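PDB 5BN1: acetylxylan esterase from Geobacillus stearothermophilus, which removes acetyl groups from the xylose units of xylan and xylo-oligosaccharides, working as a donut-shaped homooctamer. Local coordinates for residues 130-135 and 168-173; 10-15 and 83-88; 92-97 and 149-154. The protein carries 1 engineered substitution. One frame throughout, in Å; residues are numbered along the deposited sequence.

Contact 1 of 3, residues 130-135 and 168-173; sequences GIILMT and LFVDTQ
Parallel strand pairing joins I132, L133 and M134 to L168, F169 and V170 of strand 168-170, the outermost strand at one side of the five-stranded sheet within this chain. The strand axes run in the same direction at 21° and approach to 4.6 Å. Four backbone bonds hold the pair: L168 N to I131 O, L133 N to L168 O, V170 N to L133 O, and T135 N to V170 O at 2.9 Å. The strands are the two arms of a beta-alpha-beta crossover whose helix, 146-165, packs on the sheet face carrying L133 and F169; this is the repeating unit of the flavodoxin-like three-layer core of SGNH hydrolases. On the other face L168 and V170 pack against helix 197-211; I132 lies alongside L168, and its CG2 meets V170 CG2 at 3.8 Å. M134 runs beside V170, then bends at chi3 (67°), bringing CE to T172 CG2 at 3.8 Å. Past the strand ends the contact turns polar. T135 has OG1 between its backbone N and carbonyl carbon (chi1 59°), where it accepts T172 N at 2.9 Å through a bent bond. In return T172 OG1 donates to T135 O at 2.7 Å, from well above the carbonyl plane. The two side chains run antiparallel past one another, and the paired bonds fasten the loop after strand 130-134 to the first turn of helix 172-180, which D171 N-caps through OD1 to A174 N. The methyl of T135 turns the other way, CG2 reaching F169 CE1 at 3.4 Å.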
loop_
_atom_site.group_PDB
_atom_site.type_symbol
_atom_site.label_atom_id
_atom_site.label_comp_id
_atom_site.label_asym_id
_atom_site.label_seq_id
_atom_site.Cartn_x
_atom_site.Cartn_y
_atom_site.Cartn_z
ATOM N N GLY A 130 -37.116 24.921 2.412
ATOM C CA GLY A 130 -37.596 24.431 1.212
ATOM C C GLY A 130 -36.941 23.024 0.867
ATOM O O GLY A 130 -35.981 22.675 1.518
ATOM N N ILE A 131 -37.569 22.384 -0.095
ATOM C CA ILE A 131 -37.130 21.036 -0.547
ATOM C C ILE A 131 -37.023 21.116 -2.005
ATOM O O ILE A 131 -37.851 21.634 -2.752
ATOM C CB ILE A 131 -38.136 19.979 -0.116
ATOM C CG1 ILE A 131 -38.068 19.836 1.403
ATOM C CG2 ILE A 131 -37.820 18.626 -0.825
ATOM C CD1 ILE A 131 -39.133 18.911 1.961
ATOM N N ILE A 132 -35.916 20.478 -2.564
ATOM C CA ILE A 132 -35.774 20.335 -3.944
ATOM C C ILE A 132 -35.754 18.837 -4.324
ATOM O O ILE A 132 -34.972 18.118 -3.753
ATOM C CB ILE A 132 -34.393 20.896 -4.490
ATOM C CG1 ILE A 132 -34.227 22.361 -4.025
ATOM C CG2 ILE A 132 -34.369 20.841 -5.992
ATOM C CD1 ILE A 132 -33.082 22.659 -3.149
ATOM N N LEU A 133 -36.747 18.392 -5.082
ATOM C CA LEU A 133 -36.851 17.005 -5.483
ATOM C C LEU A 133 -36.323 16.930 -6.869
ATOM O O LEU A 133 -36.812 17.406 -7.855
ATOM C CB LEU A 133 -38.368 16.576 -5.475
ATOM C CG LEU A 133 -38.777 16.395 -4.047
ATOM C CD1 LEU A 133 -40.305 16.207 -4.050
ATOM C CD2 LEU A 133 -38.238 15.166 -3.417
ATOM N N MET A 134 -35.217 16.103 -6.971
ATOM C CA MET A 134 -34.692 15.788 -8.261
ATOM C C MET A 134 -35.057 14.390 -8.661
ATOM O O MET A 134 -34.981 13.477 -7.888
ATOM C CB MET A 134 -33.137 15.805 -8.170
ATOM C CG MET A 134 -32.549 17.092 -7.666
ATOM S SD MET A 134 -30.661 17.120 -7.460
ATOM C CE MET A 134 -30.232 17.008 -9.183
ATOM N N THR A 135 -35.460 14.221 -9.875
ATOM C CA THR A 135 -35.856 12.880 -10.377
ATOM C C THR A 135 -34.601 11.993 -10.433
ATOM O O THR A 135 -33.492 12.546 -10.620
ATOM C CB THR A 135 -36.478 12.831 -11.772
ATOM O OG1 THR A 135 -35.596 13.360 -12.799
ATOM C CG2 THR A 135 -37.726 13.752 -11.818
ATOM N N LEU A 168 -39.560 22.485 -4.915
ATOM C CA LEU A 168 -38.924 22.736 -6.177
ATOM C C LEU A 168 -38.622 21.323 -6.814
ATOM O O LEU A 168 -38.622 20.322 -6.148
ATOM C CB LEU A 168 -37.583 23.483 -5.967
ATOM C CG LEU A 168 -37.722 24.930 -5.412
ATOM C CD1 LEU A 168 -36.333 25.575 -5.238
ATOM C CD2 LEU A 168 -38.565 25.683 -6.369
ATOM N N PHE A 169 -38.407 21.358 -8.079
ATOM C CA PHE A 169 -38.411 20.121 -8.904
ATOM C C PHE A 169 -37.428 20.200 -10.033
ATOM O O PHE A 169 -37.435 21.141 -10.873
ATOM C CB PHE A 169 -39.813 19.867 -9.470
ATOM C CG PHE A 169 -39.893 18.735 -10.459
ATOM C CD1 PHE A 169 -39.677 17.445 -9.964
ATOM C CD2 PHE A 169 -40.031 18.894 -11.776
ATOM C CE1 PHE A 169 -39.715 16.391 -10.876
ATOM C CE2 PHE A 169 -40.078 17.844 -12.729
ATOM C CZ PHE A 169 -39.893 16.540 -12.214
ATOM N N VAL A 170 -36.500 19.189 -10.123
ATOM C CA VAL A 170 -35.603 19.106 -11.221
ATOM C C VAL A 170 -35.816 17.802 -11.976
ATOM O O VAL A 170 -35.607 16.714 -11.389
ATOM C CB VAL A 170 -34.135 19.128 -10.662
ATOM C CG1 VAL A 170 -33.143 19.121 -11.857
ATOM C CG2 VAL A 170 -33.911 20.295 -9.748
ATOM N N ASP A 171 -36.116 17.911 -13.236
ATOM C CA ASP A 171 -36.309 16.802 -14.126
ATOM C C ASP A 171 -34.911 16.467 -14.757
ATOM O O ASP A 171 -34.560 16.980 -15.799
ATOM C CB ASP A 171 -37.342 17.037 -15.180
ATOM C CG ASP A 171 -37.673 15.847 -15.952
ATOM O OD1 ASP A 171 -36.924 14.757 -15.927
ATOM O OD2 ASP A 171 -38.765 15.762 -16.647
ATOM N N THR A 172 -34.208 15.565 -14.076
ATOM C CA THR A 172 -32.812 15.223 -14.555
ATOM C C THR A 172 -32.924 14.418 -15.768
ATOM O O THR A 172 -32.042 14.377 -16.605
ATOM C CB THR A 172 -32.043 14.529 -13.434
ATOM O OG1 THR A 172 -32.741 13.321 -13.107
ATOM C CG2 THR A 172 -31.864 15.387 -12.247
ATOM N N GLN A 173 -33.964 13.584 -15.954
ATOM C CA GLN A 173 -34.128 12.836 -17.171
ATOM C C GLN A 173 -34.252 13.721 -18.359
ATOM O O GLN A 173 -33.651 13.461 -19.350
ATOM C CB GLN A 173 -35.352 11.858 -17.127
ATOM C CG GLN A 173 -35.369 10.901 -18.265
ATOM C CD GLN A 173 -34.206 9.942 -18.263
ATOM O OE1 GLN A 173 -33.471 9.819 -19.346
ATOM N NE2 GLN A 173 -34.025 9.293 -17.229
#

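Contact 2 of 3, residues 10-15 and 83-88; sequences LFIGDS and DWVSIM
F11 and S86 are neighbours on the same face of the sheet, on adjacent parallel strands, the ring's CD1 3.6 Å from S86 CB. On the other face I12 and I87 lie side by side, I12 CG2 touching I87 CG1 at 4.0 Å, packed against helix 66-78. Four backbone bonds join the strands, from L10 N on W84 O to M88 N on I12 O. S86 OG, anti to its own nitrogen (chi1 -179°), is hydrogen-bonded at 2.9 Å to a water that also donates to I12 O and lies in plane at the edge of the F11 ring. Putting an alanine in place of F11 would probably open a gap beside S86 CB and leave F207, whose ring meets this one, without its aromatic partner. Past the last direct bond a second water bridges the segments, accepting from D14 N and donating to M88 O at 2.7 Å. D14 OD1 caps I16 N, at the start of the short helix carrying S15, the inferred nucleophile, whose OG is hydrogen-bonded to H194 NE2. Direct backbone bonds thus give way to a water bridge at the GDS motif, consistent with the strand's C-terminal end presenting the serine.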
loop_
_atom_site.group_PDB
_atom_site.type_symbol
_atom_site.label_atom_id
_atom_site.label_comp_id
_atom_site.label_asym_id
_atom_site.label_seq_id
_atom_site.Cartn_x
_atom_site.Cartn_y
_atom_site.Cartn_z
ATOM N N LEU A 10 -28.487 21.072 2.003
ATOM C CA LEU A 10 -28.052 19.751 2.259
ATOM C C LEU A 10 -28.522 18.911 1.113
ATOM O O LEU A 10 -29.694 18.867 0.758
ATOM C CB LEU A 10 -28.583 19.182 3.575
ATOM C CG LEU A 10 -28.210 17.797 3.993
ATOM C CD1 LEU A 10 -28.266 17.713 5.516
ATOM C CD2 LEU A 10 -29.171 16.749 3.477
ATOM N N PHE A 11 -27.596 18.130 0.485
ATOM C CA PHE A 11 -27.891 17.210 -0.615
ATOM C C PHE A 11 -27.826 15.815 -0.066
ATOM O O PHE A 11 -26.955 15.408 0.697
ATOM C CB PHE A 11 -26.833 17.342 -1.729
ATOM C CG PHE A 11 -26.885 18.602 -2.508
ATOM C CD1 PHE A 11 -27.539 18.631 -3.681
ATOM C CD2 PHE A 11 -26.103 19.723 -2.102
ATOM C CE1 PHE A 11 -27.586 19.762 -4.484
ATOM C CE2 PHE A 11 -26.103 20.836 -2.909
ATOM C CZ PHE A 11 -26.825 20.889 -4.065
ATOM N N ILE A 12 -28.842 15.028 -0.501
ATOM C CA ILE A 12 -28.916 13.648 -0.106
ATOM C C ILE A 12 -29.344 12.790 -1.326
ATOM O O ILE A 12 -30.017 13.247 -2.252
ATOM C CB ILE A 12 -29.716 13.381 1.176
ATOM C CG1 ILE A 12 -29.421 12.009 1.787
ATOM C CG2 ILE A 12 -31.195 13.652 0.903
ATOM C CD1 ILE A 12 -29.929 11.778 3.223
ATOM N N GLY A 13 -28.821 11.556 -1.358
ATOM C CA GLY A 13 -29.039 10.688 -2.432
ATOM C C GLY A 13 -28.053 9.522 -2.356
ATOM O O GLY A 13 -27.592 9.114 -1.310
ATOM N N ASP A 14 -27.803 8.968 -3.571
ATOM C CA ASP A 14 -26.949 7.766 -3.787
ATOM C C ASP A 14 -25.542 8.143 -4.288
ATOM O O ASP A 14 -25.107 9.220 -4.035
ATOM C CB ASP A 14 -27.736 6.825 -4.676
ATOM C CG ASP A 14 -28.107 7.419 -5.960
ATOM O OD1 ASP A 14 -27.395 8.311 -6.478
ATOM O OD2 ASP A 14 -29.183 7.106 -6.495
ATOM N N SER A 15 -24.937 7.218 -5.025
ATOM C CA SER A 15 -23.580 7.536 -5.517
ATOM C C SER A 15 -23.482 8.761 -6.365
ATOM O O SER A 15 -22.460 9.451 -6.374
ATOM C CB SER A 15 -22.970 6.401 -6.352
ATOM O OG SER A 15 -23.853 6.091 -7.449
ATOM N N ASP A 83 -31.619 24.269 6.019
ATOM C CA ASP A 83 -32.625 25.161 5.477
ATOM C C ASP A 83 -33.279 24.728 4.208
ATOM O O ASP A 83 -34.436 24.799 3.964
ATOM C CB ASP A 83 -32.050 26.553 5.281
ATOM C CG ASP A 83 -31.535 27.131 6.558
ATOM O OD1 ASP A 83 -32.453 27.353 7.507
ATOM O OD2 ASP A 83 -30.328 27.305 6.824
ATOM N N TRP A 84 -32.470 24.012 3.339
ATOM C CA TRP A 84 -32.934 23.478 2.135
ATOM C C TRP A 84 -32.383 22.036 2.005
ATOM O O TRP A 84 -31.247 21.767 2.419
ATOM C CB TRP A 84 -32.428 24.233 0.929
ATOM C CG TRP A 84 -33.012 25.527 0.739
ATOM C CD1 TRP A 84 -32.639 26.668 1.359
ATOM C CD2 TRP A 84 -34.135 25.833 -0.112
ATOM N NE1 TRP A 84 -33.507 27.682 0.943
ATOM C CE2 TRP A 84 -34.414 27.193 0.058
ATOM C CE3 TRP A 84 -34.959 25.068 -0.930
ATOM C CZ2 TRP A 84 -35.456 27.810 -0.589
ATOM C CZ3 TRP A 84 -35.972 25.709 -1.626
ATOM C CH2 TRP A 84 -36.195 27.057 -1.445
ATOM N N VAL A 85 -33.286 21.136 1.608
ATOM C CA VAL A 85 -32.918 19.737 1.389
ATOM C C VAL A 85 -33.214 19.361 -0.032
ATOM O O VAL A 85 -34.293 19.446 -0.577
ATOM C CB VAL A 85 -33.667 18.748 2.338
ATOM C CG1 VAL A 85 -33.271 17.275 2.085
ATOM C CG2 VAL A 85 -33.368 19.060 3.751
ATOM N N SER A 86 -32.152 18.900 -0.736
ATOM C CA SER A 86 -32.180 18.399 -2.106
ATOM C C SER A 86 -32.063 16.853 -2.059
ATOM O O SER A 86 -31.190 16.306 -1.395
ATOM C CB SER A 86 -31.032 18.915 -3.002
ATOM O OG SER A 86 -31.119 18.431 -4.283
ATOM N N ILE A 87 -33.058 16.215 -2.659
ATOM C CA ILE A 87 -33.158 14.750 -2.690
ATOM C C ILE A 87 -33.070 14.302 -4.131
ATOM O O ILE A 87 -33.824 14.690 -5.005
ATOM C CB ILE A 87 -34.499 14.213 -2.080
ATOM C CG1 ILE A 87 -34.654 14.857 -0.704
ATOM C CG2 ILE A 87 -34.512 12.702 -2.106
ATOM C CD1 ILE A 87 -36.121 14.690 -0.219
ATOM N N MET A 88 -32.158 13.317 -4.410
ATOM C CA MET A 88 -32.120 12.600 -5.699
ATOM C C MET A 88 -31.915 11.138 -5.382
ATOM O O MET A 88 -30.873 10.620 -5.022
ATOM C CB MET A 88 -31.021 13.062 -6.690
ATOM C CG MET A 88 -31.168 12.367 -8.014
ATOM S SD MET A 88 -30.320 13.134 -9.408
ATOM C CE MET A 88 -28.689 13.289 -8.728
HETATM O O HOH W 1 -29.757 15.857 -4.141
HETATM O O HOH W 2 -28.394 10.785 -6.012
#

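Contact 3 of 3, residues 92-97 and 149-154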
loop_
_atom_site.group_PDB
_atom_site.type_symbol
_atom_site.label_atom_id
_atom_site.label_comp_id
_atom_site.label_asym_id
_atom_site.label_seq_id
_atom_site.Cartn_x
_atom_site.Cartn_y
_atom_site.Cartn_z
ATOM N N ASN A 92 -31.236 3.348 -7.706
ATOM C CA ASN A 92 -30.951 2.033 -7.184
ATOM C C ASN A 92 -32.253 1.245 -6.947
ATOM O O ASN A 92 -32.330 0.053 -7.177
ATOM C CB ASN A 92 -30.121 2.078 -5.983
ATOM C CG ASN A 92 -28.725 2.566 -6.308
ATOM O OD1 ASN A 92 -28.082 1.967 -7.206
ATOM N ND2 ASN A 92 -28.225 3.474 -5.602
ATOM N N ASP A 93 -33.295 1.983 -6.499
ATOM C CA ASP A 93 -34.620 1.417 -6.291
ATOM C C ASP A 93 -35.071 0.664 -7.510
ATOM O O ASP A 93 -35.695 -0.415 -7.415
ATOM C CB ASP A 93 -35.565 2.537 -5.932
ATOM C CG ASP A 93 -35.074 3.414 -4.820
ATOM O OD1 ASP A 93 -33.957 4.068 -4.957
ATOM O OD2 ASP A 93 -35.701 3.553 -3.729
ATOM N N VAL A 94 -34.821 1.211 -8.693
ATOM C CA VAL A 94 -35.078 0.696 -9.986
ATOM C C VAL A 94 -34.005 -0.332 -10.386
ATOM O O VAL A 94 -34.311 -1.408 -10.862
ATOM C CB VAL A 94 -35.213 1.806 -11.012
ATOM C CG1 VAL A 94 -35.353 1.268 -12.375
ATOM C CG2 VAL A 94 -36.435 2.701 -10.651
ATOM N N TRP A 95 -32.757 0.119 -10.369
ATOM C CA TRP A 95 -31.664 -0.690 -10.984
ATOM C C TRP A 95 -31.636 -2.091 -10.443
ATOM O O TRP A 95 -31.432 -3.018 -11.214
ATOM C CB TRP A 95 -30.345 0.010 -10.755
ATOM C CG TRP A 95 -29.240 -0.323 -11.731
ATOM C CD1 TRP A 95 -29.317 -1.032 -12.882
ATOM C CD2 TRP A 95 -27.953 0.325 -11.730
ATOM N NE1 TRP A 95 -28.092 -0.997 -13.554
ATOM C CE2 TRP A 95 -27.250 -0.160 -12.866
ATOM C CE3 TRP A 95 -27.329 1.152 -10.835
ATOM C CZ2 TRP A 95 -25.948 0.323 -13.157
ATOM C CZ3 TRP A 95 -26.034 1.564 -11.080
ATOM C CH2 TRP A 95 -25.385 1.131 -12.254
ATOM N N ARG A 96 -31.779 -2.252 -9.140
ATOM C CA ARG A 96 -31.793 -3.590 -8.561
ATOM C C ARG A 96 -32.739 -4.565 -9.172
ATOM O O ARG A 96 -32.522 -5.786 -9.244
ATOM C CB ARG A 96 -31.877 -3.555 -7.043
ATOM C CG ARG A 96 -30.783 -2.867 -6.302
ATOM C CD ARG A 96 -29.405 -3.526 -6.396
ATOM N NE ARG A 96 -28.733 -3.068 -7.613
ATOM C CZ ARG A 96 -28.144 -1.892 -7.763
ATOM N NH1 ARG A 96 -27.567 -1.592 -8.946
ATOM N NH2 ARG A 96 -28.184 -0.943 -6.828
ATOM N N GLN A 97 -33.909 -4.050 -9.586
ATOM C CA GLN A 97 -34.916 -4.847 -10.237
ATOM C C GLN A 97 -34.458 -5.510 -11.536
ATOM O O GLN A 97 -34.978 -6.483 -12.019
ATOM C CB GLN A 97 -36.219 -4.064 -10.499
ATOM C CG GLN A 97 -36.789 -3.414 -9.262
ATOM C CD GLN A 97 -37.985 -2.553 -9.490
ATOM O OE1 GLN A 97 -38.924 -2.978 -10.265
ATOM N NE2 GLN A 97 -38.044 -1.410 -8.850
ATOM N N ARG A 149 -37.998 2.938 -19.057
ATOM C CA ARG A 149 -39.476 3.076 -18.839
ATOM C C ARG A 149 -39.822 3.074 -17.399
ATOM O O ARG A 149 -40.590 3.921 -16.888
ATOM C CB ARG A 149 -40.176 2.014 -19.621
ATOM C CG ARG A 149 -41.690 2.100 -19.539
ATOM C CD ARG A 149 -42.260 1.083 -20.562
ATOM N NE ARG A 149 -41.919 -0.308 -20.286
ATOM C CZ ARG A 149 -41.404 -1.280 -21.129
ATOM N NH1 ARG A 149 -41.098 -1.121 -22.447
ATOM N NH2 ARG A 149 -41.192 -2.506 -20.620
ATOM N N THR A 150 -39.234 2.144 -16.629
ATOM C CA THR A 150 -39.404 2.171 -15.211
ATOM C C THR A 150 -38.989 3.407 -14.523
ATOM O O THR A 150 -39.570 4.022 -13.662
ATOM C CB THR A 150 -38.883 0.841 -14.579
ATOM O OG1 THR A 150 -39.465 -0.310 -15.222
ATOM C CG2 THR A 150 -39.020 0.784 -13.122
ATOM N N MET A 151 -37.749 3.827 -14.903
ATOM C CA MET A 151 -37.231 5.007 -14.312
ATOM C C MET A 151 -38.146 6.250 -14.529
ATOM O O MET A 151 -38.306 7.037 -13.629
ATOM C CB MET A 151 -35.799 5.306 -14.879
ATOM C CG MET A 151 -34.972 6.151 -13.984
ATOM S SD MET A 151 -34.451 5.420 -12.423
ATOM C CE MET A 151 -33.175 4.361 -13.107
ATOM N N ASP A 152 -38.678 6.337 -15.748
ATOM C CA ASP A 152 -39.633 7.428 -16.100
ATOM C C ASP A 152 -40.850 7.373 -15.162
ATOM O O ASP A 152 -41.329 8.428 -14.662
ATOM C CB ASP A 152 -40.051 7.449 -17.504
ATOM C CG ASP A 152 -38.998 7.974 -18.487
ATOM O OD1 ASP A 152 -37.920 8.297 -18.069
ATOM O OD2 ASP A 152 -39.368 7.898 -19.691
ATOM N N GLN A 153 -41.287 6.146 -14.860
ATOM C CA GLN A 153 -42.436 6.000 -13.910
ATOM C C GLN A 153 -42.127 6.498 -12.546
ATOM O O GLN A 153 -42.859 7.218 -11.876
ATOM C CB GLN A 153 -42.898 4.577 -13.944
ATOM C CG GLN A 153 -44.073 4.397 -12.981
ATOM C CD GLN A 153 -44.619 2.995 -13.061
ATOM O OE1 GLN A 153 -43.851 1.956 -13.046
ATOM N NE2 GLN A 153 -45.930 2.918 -13.304
ATOM N N TYR A 154 -40.916 6.199 -11.967
ATOM C CA TYR A 154 -40.435 6.722 -10.703
ATOM C C TYR A 154 -40.280 8.230 -10.765
ATOM O O TYR A 154 -40.604 8.918 -9.801
ATOM C CB TYR A 154 -39.132 6.019 -10.255
ATOM C CG TYR A 154 -39.312 4.619 -9.647
ATOM C CD1 TYR A 154 -39.891 3.593 -10.421
ATOM C CD2 TYR A 154 -38.856 4.330 -8.390
ATOM C CE1 TYR A 154 -40.115 2.298 -9.865
ATOM C CE2 TYR A 154 -39.026 3.059 -7.842
ATOM C CZ TYR A 154 -39.611 2.100 -8.620
ATOM O OH TYR A 154 -39.806 0.794 -8.079
#
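Helices 91-99 and 146-165 pack nearly antiparallel, their short segments at 153° with axes 9.8 Å apart and V94 and M151 at the nearest CA pair. Both are connecting helices of the alpha/beta SGNH hydrolase fold, and they meet beyond the C-terminal ends of the strands. V94 is central to the contact. Its CG2, anti to the carbonyl carbon, stands over the centre of the Y154 ring in a CH-pi contact, 3.5 Å from the centroid and 7° off the normal. Its other methyl, CG1, lies beside T150 CG2 at 3.8 Å. M151, bent at chi2 and chi3, swings SD and CE in beside V94, SD lying 3.8 Å from CG2. D93 CB approaches Y154 CE2 obliquely, while its carboxylate bonds to V66 N. On the far side of helix 91-99, N92, inferred to stabilise the transition state, takes R96 NH2 on OD1; W95 stacks on W190 of a second subunit. The phenol oxygen of Y154 is also hydrogen-bonded to V108 O. Q97 comes to meet Y154 from the other helix, its chain extended and its amide plane turned 55° from the ring: NE2 donates to Y154 OH and, more straight, to D93 O, each at 2.9 Å.

Contacts 1 and 2 share one parallel sheet and lie near the chain's centre; strands 84-88 and 130-134 are neighbours in it, probably hydrogen-bonded through I132 N to V85 O and M134 N to I87 O. Contact 3, between helices, is peripheral but buried, about 14 Å from that centre, and its helix 91-99 also faces a second subunit. Helix 146-165 ties contact 3 to contact 1, as it connects strands 130-134 and 168-170. Backbone bonding dominates the sheet contacts, finished by threonine bonds in contact 1 and waters in contact 2, whereas side chains alone make contact 3. Contacts 2 and 3 meet near the inferred catalytic residues, where D14 CB packs on N92 ND2; contact 1 lies away from those sites.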